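PDB 4YMG: putative SAM-dependent O-methyltranferase from Podospora anserina, which binds S-adenosylmethionine and probably transfers its methyl group to an oxygen of an acceptor substrate, as in cation-dependent O-methyltransferases. Local coordinates for residues Ala30-Trp35 / Ser49-Gly54; Arg68-Gly73 / Asp139-Asp144. All coordinates share one frame; numbering follows the deposited sequence.

Contact 1. Residues Ala30-Trp35 / Ser49-Gly54; sequences ALVEHW and SSRLQG. With SAM (S-adenosylmethionine), chain H.
Trp35 of helix 29-41 donates one hydrogen bond to the backbone just before helix 51-64. Its NE1 lies 2.9 Å from Ser49 O. The N-H points almost straight at the oxygen (166°), which sits in the ring plane and receives the proton in the carbonyl plane. With CG anti to the backbone N (chi1 -169°), the indole reaches across to the second segment.

The apolar contacts use the flat groups. Arg51 CG stands over one face of the indole, 3.8 Å from the centroid of its six-membered ring, a CH-pi contact. The arginine bends at chi3, and one face of its guanidinium then rests on Val32, with NH2 3.6 Å from Val32 CG2. The CG and CD part of the chain meets the indole; the guanidinium, turned 68° from the ring plane, meets Val32 instead.

Helix 51-64 starts with a capping box. Ser50 OG accepts from Gln53 N at 3.1 Å, and Ser50 N donates to Gln53 OE1 at 2.8 Å. Ser50 OG is also hydrogen-bonded to Ser4 of the second subunit. A leucine in place of Trp35 would probably leave Ser49 O without this donor and Arg51 CG without a flat face to lie on.

The ligand contact comes from the residue before the N-cap. Ser49 OG donates to the carboxylate O of S-adenosylmethionine at 2.7 Å.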
ATOM      1  N   ALA B  30      -1.460   4.742  24.268  1.00 21.23           N
ATOM      2  CA  ALA B  30      -0.849   3.586  24.909  1.00 24.61           C
ATOM      3  C   ALA B  30       0.206   2.940  24.007  1.00 24.43           C
ATOM      4  O   ALA B  30       1.194   2.400  24.495  1.00 27.18           O
ATOM      5  CB  ALA B  30      -1.916   2.570  25.289  1.00 28.11           C
ATOM      6  N   LEU B  31      -0.012   3.007  22.696  1.00 19.07           N
ATOM      7  CA  LEU B  31       0.910   2.426  21.724  1.00 19.23           C
ATOM      8  C   LEU B  31       2.151   3.315  21.572  1.00 20.63           C
ATOM      9  O   LEU B  31       3.273   2.821  21.445  1.00 16.70           O
ATOM     10  CB  LEU B  31       0.210   2.229  20.371  1.00 16.96           C
ATOM     11  CG  LEU B  31       0.858   1.192  19.451  1.00 25.27           C
ATOM     12  CD1 LEU B  31       1.228  -0.037  20.260  1.00 28.94           C
ATOM     13  CD2 LEU B  31      -0.050   0.798  18.303  1.00 21.49           C
ATOM     14  N   VAL B  32       1.943   4.629  21.586  1.00 15.91           N
ATOM     15  CA  VAL B  32       3.058   5.575  21.594  1.00 19.65           C
ATOM     16  C   VAL B  32       3.912   5.389  22.849  1.00 18.56           C
ATOM     17  O   VAL B  32       5.135   5.408  22.782  1.00 17.65           O
ATOM     18  CB  VAL B  32       2.571   7.043  21.529  1.00 24.15           C
ATOM     19  CG1 VAL B  32       3.752   7.997  21.622  1.00 22.35           C
ATOM     20  CG2 VAL B  32       1.783   7.291  20.252  1.00 20.37           C
ATOM     21  N   GLU B  33       3.247   5.221  23.990  1.00 16.55           N
ATOM     22  CA  GLU B  33       3.923   4.952  25.259  1.00 21.56           C
ATOM     23  C   GLU B  33       4.835   3.729  25.121  1.00 20.19           C
ATOM     24  O   GLU B  33       6.001   3.764  25.506  1.00 20.12           O
ATOM     25  CB  GLU B  33       2.881   4.745  26.369  1.00 22.19           C
ATOM     26  CG  GLU B  33       3.408   4.411  27.765  1.00 34.68           C
ATOM     27  CD  GLU B  33       2.282   4.324  28.807  1.00 42.09           C
ATOM     28  OE1 GLU B  33       1.111   4.135  28.423  1.00 48.14           O
ATOM     29  OE2 GLU B  33       2.566   4.457  30.013  1.00 47.77           O
ATOM     30  N   HIS B  34       4.304   2.659  24.537  1.00 19.32           N
ATOM     31  CA  HIS B  34       5.043   1.409  24.397  1.00 17.14           C
ATOM     32  C   HIS B  34       6.201   1.538  23.414  1.00 16.60           C
ATOM     33  O   HIS B  34       7.290   0.999  23.628  1.00 15.05           O
ATOM     34  CB  HIS B  34       4.097   0.294  23.953  1.00 19.37           C
ATOM     35  CG  HIS B  34       4.772  -1.026  23.745  1.00 21.46           C
ATOM     36  ND1 HIS B  34       5.392  -1.712  24.766  1.00 24.90           N
ATOM     37  CD2 HIS B  34       4.930  -1.780  22.632  1.00 25.79           C
ATOM     38  CE1 HIS B  34       5.908  -2.832  24.290  1.00 23.18           C
ATOM     39  NE2 HIS B  34       5.636  -2.900  23.000  1.00 29.56           N
ATOM     40  N   TRP B  35       5.947   2.257  22.327  1.00 15.56           N
ATOM     41  CA  TRP B  35       6.941   2.506  21.298  1.00 17.10           C
ATOM     42  C   TRP B  35       8.152   3.234  21.893  1.00 19.48           C
ATOM     43  O   TRP B  35       9.289   2.782  21.752  1.00 18.94           O
ATOM     44  CB  TRP B  35       6.295   3.318  20.167  1.00 16.15           C
ATOM     45  CG  TRP B  35       7.087   3.453  18.903  1.00 20.62           C
ATOM     46  CD1 TRP B  35       7.163   2.550  17.871  1.00 19.67           C
ATOM     47  CD2 TRP B  35       7.858   4.590  18.496  1.00 19.15           C
ATOM     48  NE1 TRP B  35       7.971   3.046  16.871  1.00 17.87           N
ATOM     49  CE2 TRP B  35       8.400   4.297  17.223  1.00 16.77           C
ATOM     50  CE3 TRP B  35       8.157   5.820  19.090  1.00 27.93           C
ATOM     51  CZ2 TRP B  35       9.223   5.187  16.542  1.00 21.56           C
ATOM     52  CZ3 TRP B  35       8.979   6.705  18.407  1.00 29.92           C
ATOM     53  CH2 TRP B  35       9.499   6.383  17.148  1.00 26.19           C
ATOM     54  N   SER B  49       9.069  -1.201  14.113  1.00 21.90           N
ATOM     55  CA  SER B  49       8.445  -0.440  13.031  1.00 27.82           C
ATOM     56  C   SER B  49       8.281   1.028  13.415  1.00 23.65           C
ATOM     57  O   SER B  49       8.359   1.375  14.595  1.00 25.02           O
ATOM     58  CB  SER B  49       7.080  -1.042  12.672  1.00 29.16           C
ATOM     59  OG  SER B  49       7.203  -2.401  12.305  1.00 36.84           O
ATOM     60  N   SER B  50       8.053   1.891  12.427  1.00 19.34           N
ATOM     61  CA  SER B  50       7.851   3.319  12.704  1.00 23.21           C
ATOM     62  C   SER B  50       6.447   3.598  13.229  1.00 17.42           C
ATOM     63  O   SER B  50       5.584   2.714  13.198  1.00 14.58           O
ATOM     64  CB  SER B  50       8.102   4.156  11.447  1.00 21.49           C
ATOM     65  OG  SER B  50       7.116   3.900  10.453  1.00 21.69           O
ATOM     66  N   ARG B  51       6.219   4.828  13.701  1.00 14.28           N
ATOM     67  CA  ARG B  51       4.883   5.244  14.142  1.00 13.15           C
ATOM     68  C   ARG B  51       3.888   5.229  12.978  1.00 14.06           C
ATOM     69  O   ARG B  51       2.767   4.727  13.109  1.00 16.45           O
ATOM     70  CB  ARG B  51       4.937   6.631  14.787  1.00 17.59           C
ATOM     71  CG  ARG B  51       5.339   6.580  16.272  1.00 29.84           C
ATOM     72  CD  ARG B  51       5.244   7.941  16.965  1.00 38.38           C
ATOM     73  NE  ARG B  51       3.879   8.466  16.985  1.00 45.53           N
ATOM     74  CZ  ARG B  51       3.463   9.447  17.785  1.00 47.28           C
ATOM     75  NH1 ARG B  51       4.308  10.004  18.643  1.00 43.99           N
ATOM     76  NH2 ARG B  51       2.203   9.867  17.731  1.00 43.99           N
ATOM     77  N   LEU B  52       4.314   5.742  11.828  1.00 15.46           N
ATOM     78  CA  LEU B  52       3.477   5.697  10.628  1.00 14.42           C
ATOM     79  C   LEU B  52       3.122   4.254  10.210  1.00 13.41           C
ATOM     80  O   LEU B  52       1.993   3.977   9.787  1.00 12.82           O
ATOM     81  CB  LEU B  52       4.174   6.427   9.477  1.00 15.05           C
ATOM     82  CG  LEU B  52       3.358   6.527   8.191  1.00 12.85           C
ATOM     83  CD1 LEU B  52       2.093   7.336   8.427  1.00 15.28           C
ATOM     84  CD2 LEU B  52       4.204   7.119   7.073  1.00 16.99           C
ATOM     85  N   GLN B  53       4.074   3.329  10.327  1.00 13.28           N
ATOM     86  CA  GLN B  53       3.761   1.926  10.034  1.00 13.91           C
ATOM     87  C   GLN B  53       2.680   1.411  10.968  1.00 12.81           C
ATOM     88  O   GLN B  53       1.834   0.610  10.564  1.00 13.11           O
ATOM     89  CB  GLN B  53       4.991   1.043  10.161  1.00 17.36           C
ATOM     90  CG  GLN B  53       5.956   1.191   9.023  1.00 28.69           C
ATOM     91  CD  GLN B  53       7.168   0.314   9.194  1.00 32.13           C
ATOM     92  OE1 GLN B  53       8.101   0.655   9.923  1.00 38.02           O
ATOM     93  NE2 GLN B  53       7.160  -0.825   8.530  1.00 22.82           N
ATOM     94  N   GLY B  54       2.745   1.849  12.227  1.00 13.12           N
ATOM     95  CA  GLY B  54       1.734   1.539  13.218  1.00 12.39           C
ATOM     96  C   GLY B  54       0.365   1.986  12.753  1.00 17.08           C
ATOM     97  O   GLY B  54      -0.616   1.247  12.853  1.00 13.34           O
TER
HETATM   98  N   SAM H1001       6.946  -7.001  14.312  1.00 18.63           N
HETATM   99  CA  SAM H1001       7.719  -6.136  15.208  1.00 19.74           C
HETATM  100  C   SAM H1001       7.296  -4.668  15.141  1.00 26.85           C
HETATM  101  O   SAM H1001       6.635  -4.222  14.192  1.00 22.62           O
HETATM  102  OXT SAM H1001       7.637  -3.906  16.049  1.00 28.68           O
HETATM  103  CB  SAM H1001       9.221  -6.205  14.959  1.00 16.78           C
HETATM  104  CG  SAM H1001       9.781  -7.537  14.472  1.00 16.10           C
HETATM  105  SD  SAM H1001      11.586  -7.594  14.639  1.00 21.56           S
HETATM  106  CE  SAM H1001      12.070  -6.758  13.098  1.00 32.20           C
HETATM  107  C5' SAM H1001      11.980  -9.324  14.219  1.00 17.04           C
HETATM  108  C4' SAM H1001      11.669 -10.257  15.381  1.00 16.67           C
HETATM  109  O4' SAM H1001      11.714 -11.600  14.937  1.00 19.43           O
HETATM  110  C3' SAM H1001      12.712 -10.125  16.489  1.00 18.40           C
HETATM  111  O3' SAM H1001      12.051  -9.884  17.708  1.00 20.71           O
HETATM  112  C2' SAM H1001      13.425 -11.469  16.518  1.00 16.61           C
HETATM  113  O2' SAM H1001      13.763 -11.883  17.823  1.00 21.77           O
HETATM  114  C1' SAM H1001      12.393 -12.391  15.884  1.00 15.05           C
HETATM  115  N9  SAM H1001      12.981 -13.562  15.218  1.00 16.62           N
HETATM  116  C8  SAM H1001      14.099 -13.628  14.415  1.00 20.11           C
HETATM  117  N7  SAM H1001      14.259 -14.916  14.010  1.00 20.67           N
HETATM  118  C5  SAM H1001      13.243 -15.660  14.527  1.00 23.66           C
HETATM  119  C6  SAM H1001      12.907 -17.009  14.453  1.00 22.43           C
HETATM  120  N6  SAM H1001      13.651 -17.856  13.748  1.00 21.58           N
HETATM  121  N1  SAM H1001      11.784 -17.469  15.115  1.00 16.63           N
HETATM  122  C2  SAM H1001      11.009 -16.611  15.861  1.00 17.38           C
HETATM  123  N3  SAM H1001      11.338 -15.274  15.940  1.00 16.83           N
HETATM  124  C4  SAM H1001      12.429 -14.810  15.276  1.00 19.04           C

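Contact 2. Residues Arg68-Gly73 / Asp139-Asp144; sequences RILEIG and DLIFVD. With SAM (S-adenosylmethionine), chain H.
Leu70 and Ile72 alternate with Leu140 and Phe142 in the backbone bonds of two parallel neighbouring strands. These are central strands of the Rossmann-like sheet of class I methyltransferases. Their directions differ by 9°.

The middle is tight. Phe142 N donates to Leu70 O at 2.8 Å, and Ile72 N donates to Phe142 O at 2.9 Å. On one face of the sheet, Leu70 and Ile72 lie with Ile141 and Val143; Leu70 CD2 meets Ile141 CG2 at 4.1 Å. On the other, Glu71 runs alongside Phe142. Glu71 CG sits between the backbone N and the carbonyl carbon (chi1 86°), and the chain extended beyond it carries OE1 to the edge of the ring, 3.7 Å from Phe142 CD2. Carboxylate and ring planes are 40° apart. The buried carboxylate is held by Ser79 and Thr96, which probably fix its rotation.

The start of the pair is looser and partly exposed. There Arg68 O is shared by Asp139 N and, weakly, by Leu140 N at 3.4 Å. The Arg68 side chain leads away to a salt bridge with Glu93.

The other end opens on the cofactor. At its backbone angles a CB on Gly73 would be jammed against Ile72 O, and it would also clash with Asp144 O across the contact. The amino N of S-adenosylmethionine bonds to the residue just beyond each strand: it donates to Gly73 O at 2.9 Å and to Asp144 OD2 at 2.8 Å.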
ATOM      1  N   ARG B  68      -8.880 -13.576  11.951  1.00 18.64           N
ATOM      2  CA  ARG B  68      -7.704 -14.074  12.660  1.00 17.32           C
ATOM      3  C   ARG B  68      -6.463 -13.468  12.052  1.00 18.56           C
ATOM      4  O   ARG B  68      -6.351 -13.353  10.827  1.00 20.37           O
ATOM      5  CB  ARG B  68      -7.591 -15.603  12.585  1.00 14.72           C
ATOM      6  CG  ARG B  68      -8.535 -16.384  13.463  1.00 25.93           C
ATOM      7  CD  ARG B  68      -8.238 -17.897  13.359  1.00 27.20           C
ATOM      8  NE  ARG B  68      -7.192 -18.360  14.274  1.00 22.35           N
ATOM      9  CZ  ARG B  68      -6.341 -19.344  14.000  1.00 25.48           C
ATOM     10  NH1 ARG B  68      -6.387 -19.962  12.826  1.00 22.67           N
ATOM     11  NH2 ARG B  68      -5.435 -19.710  14.894  1.00 29.55           N
ATOM     12  N   ILE B  69      -5.518 -13.102  12.904  1.00 15.08           N
ATOM     13  CA  ILE B  69      -4.257 -12.540  12.442  1.00 16.68           C
ATOM     14  C   ILE B  69      -3.083 -13.335  12.979  1.00 18.03           C
ATOM     15  O   ILE B  69      -3.033 -13.667  14.169  1.00 19.51           O
ATOM     16  CB  ILE B  69      -4.112 -11.071  12.879  1.00 18.10           C
ATOM     17  CG1 ILE B  69      -5.169 -10.212  12.189  1.00 16.20           C
ATOM     18  CG2 ILE B  69      -2.705 -10.562  12.587  1.00 11.93           C
ATOM     19  CD1 ILE B  69      -5.138  -8.760  12.628  1.00 19.15           C
ATOM     20  N   LEU B  70      -2.152 -13.662  12.092  1.00 15.88           N
ATOM     21  CA  LEU B  70      -0.881 -14.261  12.487  1.00 12.88           C
ATOM     22  C   LEU B  70       0.260 -13.298  12.214  1.00 11.50           C
ATOM     23  O   LEU B  70       0.325 -12.701  11.144  1.00 15.60           O
ATOM     24  CB  LEU B  70      -0.647 -15.562  11.723  1.00 15.38           C
ATOM     25  CG  LEU B  70       0.738 -16.188  11.810  1.00 15.82           C
ATOM     26  CD1 LEU B  70       1.051 -16.632  13.241  1.00 12.50           C
ATOM     27  CD2 LEU B  70       0.785 -17.367  10.858  1.00 15.27           C
ATOM     28  N   GLU B  71       1.181 -13.139  13.157  1.00 11.68           N
ATOM     29  CA  GLU B  71       2.388 -12.413  12.800  1.00 15.15           C
ATOM     30  C   GLU B  71       3.615 -13.192  13.245  1.00 17.44           C
ATOM     31  O   GLU B  71       3.614 -13.882  14.279  1.00 14.29           O
ATOM     32  CB  GLU B  71       2.376 -10.982  13.381  1.00 17.58           C
ATOM     33  CG  GLU B  71       2.894 -10.890  14.774  1.00 22.77           C
ATOM     34  CD  GLU B  71       3.047  -9.469  15.302  1.00 21.91           C
ATOM     35  OE1 GLU B  71       2.817  -8.483  14.558  1.00 16.89           O
ATOM     36  OE2 GLU B  71       3.444  -9.355  16.482  1.00 19.22           O
ATOM     37  N   ILE B  72       4.646 -13.133  12.439  1.00 13.88           N
ATOM     38  CA  ILE B  72       5.898 -13.732  12.739  1.00 13.43           C
ATOM     39  C   ILE B  72       6.914 -12.656  13.063  1.00 15.88           C
ATOM     40  O   ILE B  72       7.273 -11.873  12.242  1.00 14.33           O
ATOM     41  CB  ILE B  72       6.383 -14.631  11.605  1.00 13.42           C
ATOM     42  CG1 ILE B  72       5.222 -15.424  11.019  1.00 15.37           C
ATOM     43  CG2 ILE B  72       7.540 -15.462  12.037  1.00 11.22           C
ATOM     44  CD1 ILE B  72       5.584 -16.254   9.830  1.00 20.60           C
ATOM     45  N   GLY B  73       7.307 -12.617  14.314  1.00 13.63           N
ATOM     46  CA  GLY B  73       8.348 -11.757  14.818  1.00 13.22           C
ATOM     47  C   GLY B  73       7.842 -10.684  15.736  1.00 15.60           C
ATOM     48  O   GLY B  73       7.781  -9.562  15.395  1.00 21.73           O
ATOM     49  N   ASP B 139      -6.672 -14.578   8.166  1.00 12.41           N
ATOM     50  CA  ASP B 139      -7.107 -13.624   7.146  1.00 11.86           C
ATOM     51  C   ASP B 139      -6.022 -12.590   6.859  1.00 12.12           C
ATOM     52  O   ASP B 139      -6.015 -11.950   5.810  1.00 14.79           O
ATOM     53  CB  ASP B 139      -8.390 -12.910   7.578  1.00 16.43           C
ATOM     54  CG  ASP B 139      -9.634 -13.753   7.384  1.00 27.45           C
ATOM     55  OD1 ASP B 139      -9.631 -14.639   6.493  1.00 25.50           O
ATOM     56  OD2 ASP B 139     -10.624 -13.509   8.115  1.00 23.70           O
ATOM     57  N   LEU B 140      -5.097 -12.436   7.792  1.00 12.73           N
ATOM     58  CA  LEU B 140      -3.997 -11.497   7.599  1.00 14.06           C
ATOM     59  C   LEU B 140      -2.787 -12.080   8.274  1.00 12.59           C
ATOM     60  O   LEU B 140      -2.842 -12.447   9.441  1.00 13.75           O
ATOM     61  CB  LEU B 140      -4.328 -10.112   8.169  1.00 14.74           C
ATOM     62  CG  LEU B 140      -3.374  -8.955   7.823  1.00 18.75           C
ATOM     63  CD1 LEU B 140      -4.064  -7.627   8.052  1.00 24.40           C
ATOM     64  CD2 LEU B 140      -2.074  -9.010   8.632  1.00 18.14           C
ATOM     65  N   ILE B 141      -1.699 -12.187   7.524  1.00 14.32           N
ATOM     66  CA  ILE B 141      -0.458 -12.703   8.056  1.00 12.46           C
ATOM     67  C   ILE B 141       0.637 -11.674   7.813  1.00 13.13           C
ATOM     68  O   ILE B 141       0.871 -11.258   6.674  1.00 13.87           O
ATOM     69  CB  ILE B 141      -0.063 -14.056   7.409  1.00 10.24           C
ATOM     70  CG1 ILE B 141      -1.182 -15.096   7.594  1.00 12.35           C
ATOM     71  CG2 ILE B 141       1.279 -14.549   7.969  1.00 10.19           C
ATOM     72  CD1 ILE B 141      -0.919 -16.415   6.841  1.00 13.06           C
ATOM     73  N   PHE B 142       1.309 -11.287   8.887  1.00 11.57           N
ATOM     74  CA  PHE B 142       2.386 -10.299   8.833  1.00  9.21           C
ATOM     75  C   PHE B 142       3.720 -10.994   9.079  1.00 13.32           C
ATOM     76  O   PHE B 142       3.981 -11.482  10.177  1.00 15.91           O
ATOM     77  CB  PHE B 142       2.139  -9.206   9.877  1.00 11.64           C
ATOM     78  CG  PHE B 142       3.146  -8.071   9.855  1.00 15.21           C
ATOM     79  CD1 PHE B 142       3.435  -7.399   8.682  1.00 15.69           C
ATOM     80  CD2 PHE B 142       3.743  -7.638  11.036  1.00 16.98           C
ATOM     81  CE1 PHE B 142       4.341  -6.334   8.681  1.00 20.19           C
ATOM     82  CE2 PHE B 142       4.641  -6.582  11.041  1.00 21.93           C
ATOM     83  CZ  PHE B 142       4.942  -5.929   9.862  1.00 16.12           C
ATOM     84  N   VAL B 143       4.561 -11.053   8.056  1.00  8.75           N
ATOM     85  CA  VAL B 143       5.846 -11.736   8.176  1.00 10.57           C
ATOM     86  C   VAL B 143       6.919 -10.694   8.433  1.00 13.87           C
ATOM     87  O   VAL B 143       7.210  -9.881   7.565  1.00 16.46           O
ATOM     88  CB  VAL B 143       6.195 -12.539   6.897  1.00 12.72           C
ATOM     89  CG1 VAL B 143       7.613 -13.152   7.002  1.00 13.05           C
ATOM     90  CG2 VAL B 143       5.137 -13.607   6.646  1.00 11.78           C
ATOM     91  N   ASP B 144       7.503 -10.719   9.626  1.00 11.38           N
ATOM     92  CA  ASP B 144       8.411  -9.654  10.025  1.00 16.40           C
ATOM     93  C   ASP B 144       9.511 -10.171  10.961  1.00 14.34           C
ATOM     94  O   ASP B 144       9.875  -9.509  11.932  1.00 18.79           O
ATOM     95  CB  ASP B 144       7.603  -8.532  10.687  1.00 19.34           C
ATOM     96  CG  ASP B 144       8.404  -7.260  10.889  1.00 23.27           C
ATOM     97  OD1 ASP B 144       9.355  -7.025  10.114  1.00 20.48           O
ATOM     98  OD2 ASP B 144       8.077  -6.510  11.841  1.00 21.73           O
TER
HETATM   99  N   SAM H1001       6.946  -7.001  14.312  1.00 18.63           N
HETATM  100  CA  SAM H1001       7.719  -6.136  15.208  1.00 19.74           C
HETATM  101  C   SAM H1001       7.296  -4.668  15.141  1.00 26.85           C
HETATM  102  O   SAM H1001       6.635  -4.222  14.192  1.00 22.62           O
HETATM  103  OXT SAM H1001       7.637  -3.906  16.049  1.00 28.68           O
HETATM  104  CB  SAM H1001       9.221  -6.205  14.959  1.00 16.78           C
HETATM  105  CG  SAM H1001       9.781  -7.537  14.472  1.00 16.10           C
HETATM  106  SD  SAM H1001      11.586  -7.594  14.639  1.00 21.56           S
HETATM  107  CE  SAM H1001      12.070  -6.758  13.098  1.00 32.20           C
HETATM  108  C5' SAM H1001      11.980  -9.324  14.219  1.00 17.04           C
HETATM  109  C4' SAM H1001      11.669 -10.257  15.381  1.00 16.67           C
HETATM  110  O4' SAM H1001      11.714 -11.600  14.937  1.00 19.43           O
HETATM  111  C3' SAM H1001      12.712 -10.125  16.489  1.00 18.40           C
HETATM  112  O3' SAM H1001      12.051  -9.884  17.708  1.00 20.71           O
HETATM  113  C2' SAM H1001      13.425 -11.469  16.518  1.00 16.61           C
HETATM  114  O2' SAM H1001      13.763 -11.883  17.823  1.00 21.77           O
HETATM  115  C1' SAM H1001      12.393 -12.391  15.884  1.00 15.05           C
HETATM  116  N9  SAM H1001      12.981 -13.562  15.218  1.00 16.62           N
HETATM  117  C8  SAM H1001      14.099 -13.628  14.415  1.00 20.11           C
HETATM  118  N7  SAM H1001      14.259 -14.916  14.010  1.00 20.67           N
HETATM  119  C5  SAM H1001      13.243 -15.660  14.527  1.00 23.66           C
HETATM  120  C6  SAM H1001      12.907 -17.009  14.453  1.00 22.43           C
HETATM  121  N6  SAM H1001      13.651 -17.856  13.748  1.00 21.58           N
HETATM  122  N1  SAM H1001      11.784 -17.469  15.115  1.00 16.63           N
HETATM  123  C2  SAM H1001      11.009 -16.611  15.861  1.00 17.38           C
HETATM  124  N3  SAM H1001      11.338 -15.274  15.940  1.00 16.83           N
HETATM  125  C4  SAM H1001      12.429 -14.810  15.276  1.00 19.04           C

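How the contacts relate
From the N terminus, contact 1 comes first. It closes a short loop of 13 residues and joins helix 29-41 to the start of helix 51-64. That helix leads directly into strand 68-72, where contact 2 opens. The two contacts are therefore in series and neither nest nor cross. Contact 2 closes a longer loop of 65 residues, which includes strands 93-98 and 120-124, and sets strand 138-143 beside strand 68-72 in the sheet. Contact 1 ties helix 29-41 to helix 51-64, beside the sheet. The centres of the two contacts lie about 17 Å apart, yet they meet at the cofactor: contact 1 holds its carboxylate and contact 2 its amino group.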